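Local structure of staphylococcal nuclease domain-containing protein 1 (Drosophila melanogaster, 2WAC) at residues R187-R190 and K191-E194; G173-L176 and V177-L181; L152-T155 and G156-N159. The protein is an endonuclease acting on both DNA and RNA; this C-terminal part is its extended Tudor domain, which binds peptides carrying symmetrically dimethylated arginine. One frame throughout, in Å; residues are numbered along the deposited sequence.

Contact 1 of 3, residues R187-R190 and K191-E194; sequences RGER and KLKE
K191 opens the turn over E189 with little more than its aliphatic stem: its CG lies 4.4 Å from CB of E189. L192 makes the fuller contact with the same glutamate. Its amide N donates to the backbone O of E189 at 2.9 Å, a bond bent to 143° at the hydrogen, with the donor standing above the carbonyl plane. This reach of three residues belongs to the 3-10 turn that leads into the helix. The side chains of L192 and E189 run alongside each other in the same direction, and CD1 of the leucine rests 3.9 Å from E189 CB and 3.8 Å from OE1. That carboxylate is not left to turn: R187 grips it side-on, NE meeting OE1 at 3.0 Å and NH2 meeting OE2 at 3.1 Å, each on the syn side and close to the guanidinium plane. The bend at chi2 of E189 carries the carboxylate back toward R187; the L192 methyl packs beside this ion pair, whose opposite charges probably offset each other. K193 repeats the three-residue pattern, its N bonding to R190 O at 3.0 Å and a straighter 162°. Its extended chain, with CG anti to the backbone N (chi1 -178°), travels beside R190 and lays CD over the centre of one guanidinium face, 3.5 Å from CZ. The contact is made by methylene; NZ turns off at the last torsion to a salt bridge with D197, which is consistent with the two like charges not touching. The whole turn is a surface junction between strand 183-184 and helix 193-208, and R187, E189 and K191 pack on L152 of strand 145-152, while L192 reaches E151 of that strand.

Contact 2 of 3, residues G173-L176 and V177-L181; sequences GKQL and VAEGL
L176 and L181 meet across the end of helix 172-178, CD2 of the first lying 4.2 Å from CD1 of the second. The backbone brings them together: L181 N donates to L176 O at 3.0 Å, with the donor nearly in line with the carbonyl, and G180 N bonds to V177 O. With G180 at positive phi (72°), this reversal is a Schellman motif. One turn back, A178 N bonds to K174 O at 2.8 Å and E179 N to Q175 O at 2.9 Å, whereas the bond from V177 N to G173 O is weak. The E179 chain folds over its own acceptor, CG lying 3.3 Å from Q175 O, because CG sits anti to the carbonyl carbon (chi1 -74°). Its OE2 then passes 3.8 Å from Q175 CG, the carboxylate and amide planes only 15° apart. Further out, D171 OD1 accepts from K174 N, L176 packs on F137 and L181 on A136 of helix 127-141, and V177 meets A202 of helix 193-208. The chemistry is thus divided: main-chain bonds close the helix, the leucines pack together and on helix 127-141, and the E179 carboxylate, beside a C-terminal helix end, would probably feel an unfavourable dipole.

Contact 3 of 3, residues L152-T155 and G156-N159; sequences LKVT and GSPN
V154 to S157 form a type II beta turn, with G156 at positive phi, and the chain folds back until the end-to-end directions of 152-155 and 156-159 differ by 167°. The reversal is closed by a side chain: N159 OD1 accepts the amide of V154, N to OD1 2.8 Å, and the bond is nearly straight at 170°. The donor stands well above the plane of the asparagine amide. With CG anti to its own carbonyl carbon (chi1 -63°), N159 brings its amide over to K153, whose CA is 3.4 Å from OD1; N159 CB lies 3.4 Å from L152 O. ND2 faces the lysine stem, 4.2 Å from CG of K153, and the two chains are set at a slant to each other. An alanine in place of N159 would leave the V154 amide without this acceptor and is likely to set the base of the turn freer to move. Nearer the tip, the V154 side chain points toward the returning limb: CG1 touches S157 OG at 3.2 Å, and CG2 lies 3.9 Å from P158 O. The loop joins strand 145-152 to strand 159-164, with backbone bonds of L152 to L160 pairing these strands just below it and N159 bonding to A117 of strand 113-118. V154 adds a packing contact on L160, and L152 packs on R187, E189, K191 and L192.

In the fold
All three are local contacts, each within one continuous stretch, but they differ in burial. Contact 2 is partly buried, with leucines and valine between helices 127-141 and 193-208, and main-chain bonds dominate it. Contacts 1 and 3 are surface turns in which polar side chains do more: an arginine–glutamate ion pair in one, an asparagine acceptor in the other. These two touch, L152 of contact 3 packing against R187, E189, K191 and L192, with L152 CD2 3.4 Å from E189 OE2. Contact 2 stands apart, its nearest atoms about 7 Å from contact 1 and about 13 Å from contact 3. Contacts 1 and 2 nevertheless share helix 193-208, which one enters and the other packs against.

Contact 1 of 3, residues R187-R190 and K191-E194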
ATOM      1  N   ARG A 187     -21.335  -4.128   5.836  1.00 24.26           N
ATOM      2  CA  ARG A 187     -21.252  -5.493   5.300  1.00 23.67           C
ATOM      3  C   ARG A 187     -21.614  -6.550   6.349  1.00 23.35           C
ATOM      4  O   ARG A 187     -21.652  -6.259   7.547  1.00 23.14           O
ATOM      5  CB  ARG A 187     -19.889  -5.773   4.652  1.00 23.66           C
ATOM      6  CG  ARG A 187     -18.672  -5.558   5.544  1.00 23.39           C
ATOM      7  CD  ARG A 187     -17.398  -5.540   4.711  1.00 22.66           C
ATOM      8  NE  ARG A 187     -17.157  -6.817   4.035  1.00 22.80           N
ATOM      9  CZ  ARG A 187     -16.331  -6.987   3.006  1.00 22.72           C
ATOM     10  NH1 ARG A 187     -15.652  -5.961   2.507  1.00 22.30           N
ATOM     11  NH2 ARG A 187     -16.187  -8.191   2.466  1.00 22.86           N
ATOM     12  N   GLY A 188     -21.863  -7.776   5.888  1.00 22.95           N
ATOM     13  CA  GLY A 188     -22.552  -8.784   6.693  1.00 22.70           C
ATOM     14  C   GLY A 188     -21.773  -9.824   7.482  1.00 22.56           C
ATOM     15  O   GLY A 188     -22.371 -10.547   8.278  1.00 22.34           O
ATOM     16  N   GLU A 189     -20.459  -9.927   7.275  1.00 22.48           N
ATOM     17  CA  GLU A 189     -19.657 -10.885   8.048  1.00 22.58           C
ATOM     18  C   GLU A 189     -19.895 -10.675   9.542  1.00 22.55           C
ATOM     19  O   GLU A 189     -19.637  -9.591  10.070  1.00 22.48           O
ATOM     20  CB  GLU A 189     -18.161 -10.767   7.732  1.00 22.50           C
ATOM     21  CG  GLU A 189     -17.749 -11.295   6.359  1.00 22.87           C
ATOM     22  CD  GLU A 189     -17.832 -10.243   5.266  1.00 23.20           C
ATOM     23  OE1 GLU A 189     -18.318  -9.122   5.531  1.00 23.43           O
ATOM     24  OE2 GLU A 189     -17.403 -10.535   4.130  1.00 23.69           O
ATOM     25  N   ARG A 190     -20.406 -11.707  10.209  1.00 22.66           N
ATOM     26  CA  ARG A 190     -20.713 -11.639  11.641  1.00 22.83           C
ATOM     27  C   ARG A 190     -19.484 -11.271  12.481  1.00 22.92           C
ATOM     28  O   ARG A 190     -19.592 -10.466  13.407  1.00 22.94           O
ATOM     29  CB  ARG A 190     -21.412 -12.934  12.111  1.00 22.80           C
ATOM     30  CG  ARG A 190     -21.285 -13.338  13.597  1.00 22.91           C
ATOM     31  CD  ARG A 190     -21.831 -12.335  14.631  1.00 23.29           C
ATOM     32  NE  ARG A 190     -23.226 -11.935  14.453  1.00 22.95           N
ATOM     33  CZ  ARG A 190     -24.034 -11.547  15.441  1.00 22.90           C
ATOM     34  NH1 ARG A 190     -25.282 -11.189  15.171  1.00 22.38           N
ATOM     35  NH2 ARG A 190     -23.608 -11.525  16.701  1.00 23.27           N
ATOM     36  N   LYS A 191     -18.320 -11.822  12.137  1.00 23.08           N
ATOM     37  CA  LYS A 191     -17.068 -11.477  12.829  1.00 23.31           C
ATOM     38  C   LYS A 191     -16.691  -9.990  12.699  1.00 23.31           C
ATOM     39  O   LYS A 191     -15.884  -9.479  13.477  1.00 23.16           O
ATOM     40  CB  LYS A 191     -15.909 -12.384  12.375  1.00 23.38           C
ATOM     41  CG  LYS A 191     -15.428 -12.166  10.939  1.00 23.89           C
ATOM     42  CD  LYS A 191     -14.281 -13.108  10.569  1.00 24.79           C
ATOM     43  CE  LYS A 191     -12.932 -12.585  11.045  1.00 25.74           C
ATOM     44  NZ  LYS A 191     -11.811 -13.493  10.659  1.00 26.31           N
ATOM     45  N   LEU A 192     -17.288  -9.305  11.725  1.00 23.45           N
ATOM     46  CA  LEU A 192     -17.057  -7.873  11.524  1.00 23.63           C
ATOM     47  C   LEU A 192     -18.164  -6.973  12.092  1.00 23.82           C
ATOM     48  O   LEU A 192     -18.093  -5.750  11.965  1.00 23.81           O
ATOM     49  CB  LEU A 192     -16.845  -7.572  10.034  1.00 23.65           C
ATOM     50  CG  LEU A 192     -15.600  -8.154   9.353  1.00 23.72           C
ATOM     51  CD1 LEU A 192     -15.593  -7.791   7.877  1.00 23.97           C
ATOM     52  CD2 LEU A 192     -14.314  -7.680  10.026  1.00 23.87           C
ATOM     53  N   LYS A 193     -19.166  -7.578  12.731  1.00 24.11           N
ATOM     54  CA  LYS A 193     -20.355  -6.854  13.202  1.00 24.52           C
ATOM     55  C   LYS A 193     -20.043  -5.717  14.181  1.00 24.75           C
ATOM     56  O   LYS A 193     -20.538  -4.600  14.019  1.00 24.76           O
ATOM     57  CB  LYS A 193     -21.359  -7.828  13.826  1.00 24.46           C
ATOM     58  CG  LYS A 193     -22.650  -7.189  14.303  1.00 24.86           C
ATOM     59  CD  LYS A 193     -23.398  -8.128  15.232  1.00 25.75           C
ATOM     60  CE  LYS A 193     -24.704  -7.524  15.699  1.00 26.35           C
ATOM     61  NZ  LYS A 193     -24.487  -6.333  16.568  1.00 27.39           N
ATOM     62  N   GLU A 194     -19.229  -6.012  15.191  1.00 25.15           N
ATOM     63  CA  GLU A 194     -18.853  -5.033  16.209  1.00 25.61           C
ATOM     64  C   GLU A 194     -18.166  -3.826  15.577  1.00 25.42           C
ATOM     65  O   GLU A 194     -18.525  -2.682  15.863  1.00 25.47           O
ATOM     66  CB  GLU A 194     -17.950  -5.684  17.261  1.00 25.88           C
ATOM     67  CG  GLU A 194     -17.488  -4.754  18.372  1.00 27.34           C
ATOM     68  CD  GLU A 194     -16.834  -5.502  19.518  1.00 29.24           C
ATOM     69  OE1 GLU A 194     -17.447  -6.463  20.034  1.00 30.13           O
ATOM     70  OE2 GLU A 194     -15.708  -5.123  19.909  1.00 30.22           O
TER

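Contact 2 of 3, residues G173-L176 and V177-L181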
ATOM      1  N   GLY A 173      -8.413   4.566  10.410  1.00 23.80           N
ATOM      2  CA  GLY A 173      -9.557   4.496   9.494  1.00 23.83           C
ATOM      3  C   GLY A 173     -10.853   4.998  10.112  1.00 23.93           C
ATOM      4  O   GLY A 173     -11.625   5.707   9.462  1.00 23.94           O
ATOM      5  N   LYS A 174     -11.087   4.625  11.369  1.00 23.91           N
ATOM      6  CA  LYS A 174     -12.266   5.069  12.111  1.00 24.13           C
ATOM      7  C   LYS A 174     -12.228   6.576  12.365  1.00 24.17           C
ATOM      8  O   LYS A 174     -13.261   7.247  12.311  1.00 24.22           O
ATOM      9  CB  LYS A 174     -12.387   4.312  13.437  1.00 24.02           C
ATOM     10  CG  LYS A 174     -13.689   4.563  14.186  1.00 24.70           C
ATOM     11  CD  LYS A 174     -13.718   3.836  15.517  1.00 25.15           C
ATOM     12  CE  LYS A 174     -15.003   4.135  16.268  1.00 26.22           C
ATOM     13  NZ  LYS A 174     -15.102   3.370  17.548  1.00 26.60           N
ATOM     14  N   GLN A 175     -11.035   7.099  12.647  1.00 24.33           N
ATOM     15  CA  GLN A 175     -10.846   8.535  12.852  1.00 24.57           C
ATOM     16  C   GLN A 175     -11.227   9.331  11.602  1.00 24.51           C
ATOM     17  O   GLN A 175     -11.805  10.412  11.711  1.00 24.58           O
ATOM     18  CB  GLN A 175      -9.409   8.848  13.282  1.00 24.70           C
ATOM     19  CG  GLN A 175      -9.230  10.255  13.853  1.00 25.52           C
ATOM     20  CD  GLN A 175      -7.824  10.519  14.353  1.00 26.28           C
ATOM     21  OE1 GLN A 175      -6.861  10.494  13.588  1.00 26.98           O
ATOM     22  NE2 GLN A 175      -7.701  10.787  15.647  1.00 26.86           N
ATOM     23  N   LEU A 176     -10.909   8.788  10.425  1.00 24.38           N
ATOM     24  CA  LEU A 176     -11.322   9.383   9.150  1.00 24.25           C
ATOM     25  C   LEU A 176     -12.848   9.466   9.046  1.00 24.31           C
ATOM     26  O   LEU A 176     -13.390  10.458   8.553  1.00 24.28           O
ATOM     27  CB  LEU A 176     -10.764   8.585   7.962  1.00 24.20           C
ATOM     28  CG  LEU A 176      -9.255   8.487   7.709  1.00 24.01           C
ATOM     29  CD1 LEU A 176      -8.998   7.622   6.479  1.00 23.40           C
ATOM     30  CD2 LEU A 176      -8.617   9.858   7.535  1.00 23.81           C
ATOM     31  N   VAL A 177     -13.524   8.418   9.515  1.00 24.29           N
ATOM     32  CA  VAL A 177     -14.986   8.381   9.590  1.00 24.31           C
ATOM     33  C   VAL A 177     -15.520   9.427  10.582  1.00 24.37           C
ATOM     34  O   VAL A 177     -16.402  10.216  10.236  1.00 24.35           O
ATOM     35  CB  VAL A 177     -15.506   6.955   9.948  1.00 24.35           C
ATOM     36  CG1 VAL A 177     -17.024   6.919   9.998  1.00 24.19           C
ATOM     37  CG2 VAL A 177     -14.997   5.927   8.945  1.00 24.12           C
ATOM     38  N   ALA A 178     -14.971   9.438  11.799  1.00 24.49           N
ATOM     39  CA  ALA A 178     -15.396  10.371  12.851  1.00 24.68           C
ATOM     40  C   ALA A 178     -15.173  11.841  12.479  1.00 24.87           C
ATOM     41  O   ALA A 178     -15.907  12.719  12.936  1.00 24.86           O
ATOM     42  CB  ALA A 178     -14.706  10.042  14.170  1.00 24.69           C
ATOM     43  N   GLU A 179     -14.163  12.095  11.650  1.00 25.00           N
ATOM     44  CA  GLU A 179     -13.872  13.440  11.147  1.00 25.30           C
ATOM     45  C   GLU A 179     -14.732  13.829   9.940  1.00 25.16           C
ATOM     46  O   GLU A 179     -14.647  14.958   9.448  1.00 25.10           O
ATOM     47  CB  GLU A 179     -12.389  13.573  10.795  1.00 25.43           C
ATOM     48  CG  GLU A 179     -11.470  13.680  12.007  1.00 26.56           C
ATOM     49  CD  GLU A 179     -10.006  13.469  11.665  1.00 27.94           C
ATOM     50  OE1 GLU A 179      -9.701  12.981  10.553  1.00 28.44           O
ATOM     51  OE2 GLU A 179      -9.153  13.785  12.520  1.00 29.16           O
ATOM     52  N   GLY A 180     -15.552  12.891   9.469  1.00 25.04           N
ATOM     53  CA  GLY A 180     -16.468  13.137   8.354  1.00 24.92           C
ATOM     54  C   GLY A 180     -15.787  13.262   7.004  1.00 24.81           C
ATOM     55  O   GLY A 180     -16.262  13.985   6.131  1.00 24.81           O
ATOM     56  N   LEU A 181     -14.681  12.544   6.832  1.00 24.78           N
ATOM     57  CA  LEU A 181     -13.896  12.606   5.598  1.00 24.74           C
ATOM     58  C   LEU A 181     -14.190  11.438   4.660  1.00 24.72           C
ATOM     59  O   LEU A 181     -14.018  11.550   3.444  1.00 24.64           O
ATOM     60  CB  LEU A 181     -12.397  12.670   5.914  1.00 24.74           C
ATOM     61  CG  LEU A 181     -11.914  13.846   6.772  1.00 24.93           C
ATOM     62  CD1 LEU A 181     -10.487  13.610   7.241  1.00 25.00           C
ATOM     63  CD2 LEU A 181     -12.029  15.180   6.024  1.00 25.06           C
TER

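Contact 3 of 3, residues L152-T155 and G156-N159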
ATOM      1  N   LEU A 152     -10.184  -9.274   7.870  1.00 23.69           N
ATOM      2  CA  LEU A 152     -10.800 -10.269   7.000  1.00 23.80           C
ATOM      3  C   LEU A 152      -9.878 -10.627   5.848  1.00 23.87           C
ATOM      4  O   LEU A 152      -9.369  -9.747   5.153  1.00 23.76           O
ATOM      5  CB  LEU A 152     -12.141  -9.765   6.445  1.00 23.70           C
ATOM      6  CG  LEU A 152     -13.027 -10.787   5.716  1.00 23.57           C
ATOM      7  CD1 LEU A 152     -13.690 -11.745   6.700  1.00 23.70           C
ATOM      8  CD2 LEU A 152     -14.078 -10.085   4.877  1.00 23.36           C
ATOM      9  N   LYS A 153      -9.668 -11.926   5.659  1.00 24.15           N
ATOM     10  CA  LYS A 153      -8.979 -12.434   4.476  1.00 24.39           C
ATOM     11  C   LYS A 153      -9.937 -12.414   3.289  1.00 24.41           C
ATOM     12  O   LYS A 153     -11.091 -12.831   3.406  1.00 24.48           O
ATOM     13  CB  LYS A 153      -8.477 -13.861   4.707  1.00 24.42           C
ATOM     14  CG  LYS A 153      -7.436 -14.005   5.804  1.00 24.79           C
ATOM     15  CD  LYS A 153      -7.183 -15.475   6.111  1.00 26.42           C
ATOM     16  CE  LYS A 153      -6.222 -15.652   7.279  1.00 27.01           C
ATOM     17  NZ  LYS A 153      -4.829 -15.257   6.922  1.00 27.68           N
ATOM     18  N   VAL A 154      -9.451 -11.915   2.155  1.00 24.61           N
ATOM     19  CA  VAL A 154     -10.226 -11.874   0.919  1.00 24.72           C
ATOM     20  C   VAL A 154      -9.467 -12.644  -0.153  1.00 24.77           C
ATOM     21  O   VAL A 154      -8.292 -12.374  -0.404  1.00 24.78           O
ATOM     22  CB  VAL A 154     -10.476 -10.420   0.431  1.00 24.71           C
ATOM     23  CG1 VAL A 154     -11.394 -10.413  -0.789  1.00 24.97           C
ATOM     24  CG2 VAL A 154     -11.073  -9.566   1.543  1.00 24.81           C
ATOM     25  N   THR A 155     -10.139 -13.605  -0.778  1.00 24.82           N
ATOM     26  CA  THR A 155      -9.521 -14.411  -1.826  1.00 24.98           C
ATOM     27  C   THR A 155      -9.327 -13.591  -3.104  1.00 25.00           C
ATOM     28  O   THR A 155     -10.281 -13.024  -3.641  1.00 25.02           O
ATOM     29  CB  THR A 155     -10.340 -15.688  -2.115  1.00 24.99           C
ATOM     30  OG1 THR A 155     -10.594 -16.382  -0.887  1.00 25.22           O
ATOM     31  CG2 THR A 155      -9.589 -16.615  -3.069  1.00 25.18           C
ATOM     32  N   GLY A 156      -8.080 -13.514  -3.564  1.00 25.00           N
ATOM     33  CA  GLY A 156      -7.755 -12.895  -4.848  1.00 25.12           C
ATOM     34  C   GLY A 156      -7.582 -11.386  -4.860  1.00 25.17           C
ATOM     35  O   GLY A 156      -7.358 -10.797  -5.920  1.00 25.27           O
ATOM     36  N   SER A 157      -7.694 -10.755  -3.692  1.00 25.14           N
ATOM     37  CA  SER A 157      -7.467  -9.314  -3.562  1.00 25.20           C
ATOM     38  C   SER A 157      -6.937  -8.966  -2.162  1.00 24.98           C
ATOM     39  O   SER A 157      -6.912  -9.835  -1.288  1.00 25.08           O
ATOM     40  CB  SER A 157      -8.741  -8.528  -3.907  1.00 25.19           C
ATOM     41  OG  SER A 157      -9.809  -8.870  -3.052  1.00 25.70           O
ATOM     42  N   PRO A 158      -6.487  -7.710  -1.948  1.00 24.75           N
ATOM     43  CA  PRO A 158      -5.933  -7.315  -0.645  1.00 24.48           C
ATOM     44  C   PRO A 158      -6.867  -7.566   0.545  1.00 24.23           C
ATOM     45  O   PRO A 158      -8.059  -7.260   0.477  1.00 24.29           O
ATOM     46  CB  PRO A 158      -5.680  -5.812  -0.815  1.00 24.43           C
ATOM     47  CG  PRO A 158      -5.488  -5.631  -2.271  1.00 24.72           C
ATOM     48  CD  PRO A 158      -6.433  -6.596  -2.916  1.00 24.75           C
ATOM     49  N   ASN A 159      -6.319  -8.133   1.618  1.00 23.92           N
ATOM     50  CA  ASN A 159      -7.077  -8.389   2.845  1.00 23.61           C
ATOM     51  C   ASN A 159      -7.461  -7.092   3.558  1.00 23.39           C
ATOM     52  O   ASN A 159      -6.756  -6.087   3.448  1.00 23.43           O
ATOM     53  CB  ASN A 159      -6.280  -9.297   3.793  1.00 23.55           C
ATOM     54  CG  ASN A 159      -6.015 -10.680   3.208  1.00 23.40           C
ATOM     55  OD1 ASN A 159      -6.730 -11.143   2.320  1.00 22.58           O
ATOM     56  ND2 ASN A 159      -4.987 -11.347   3.718  1.00 23.34           N
TER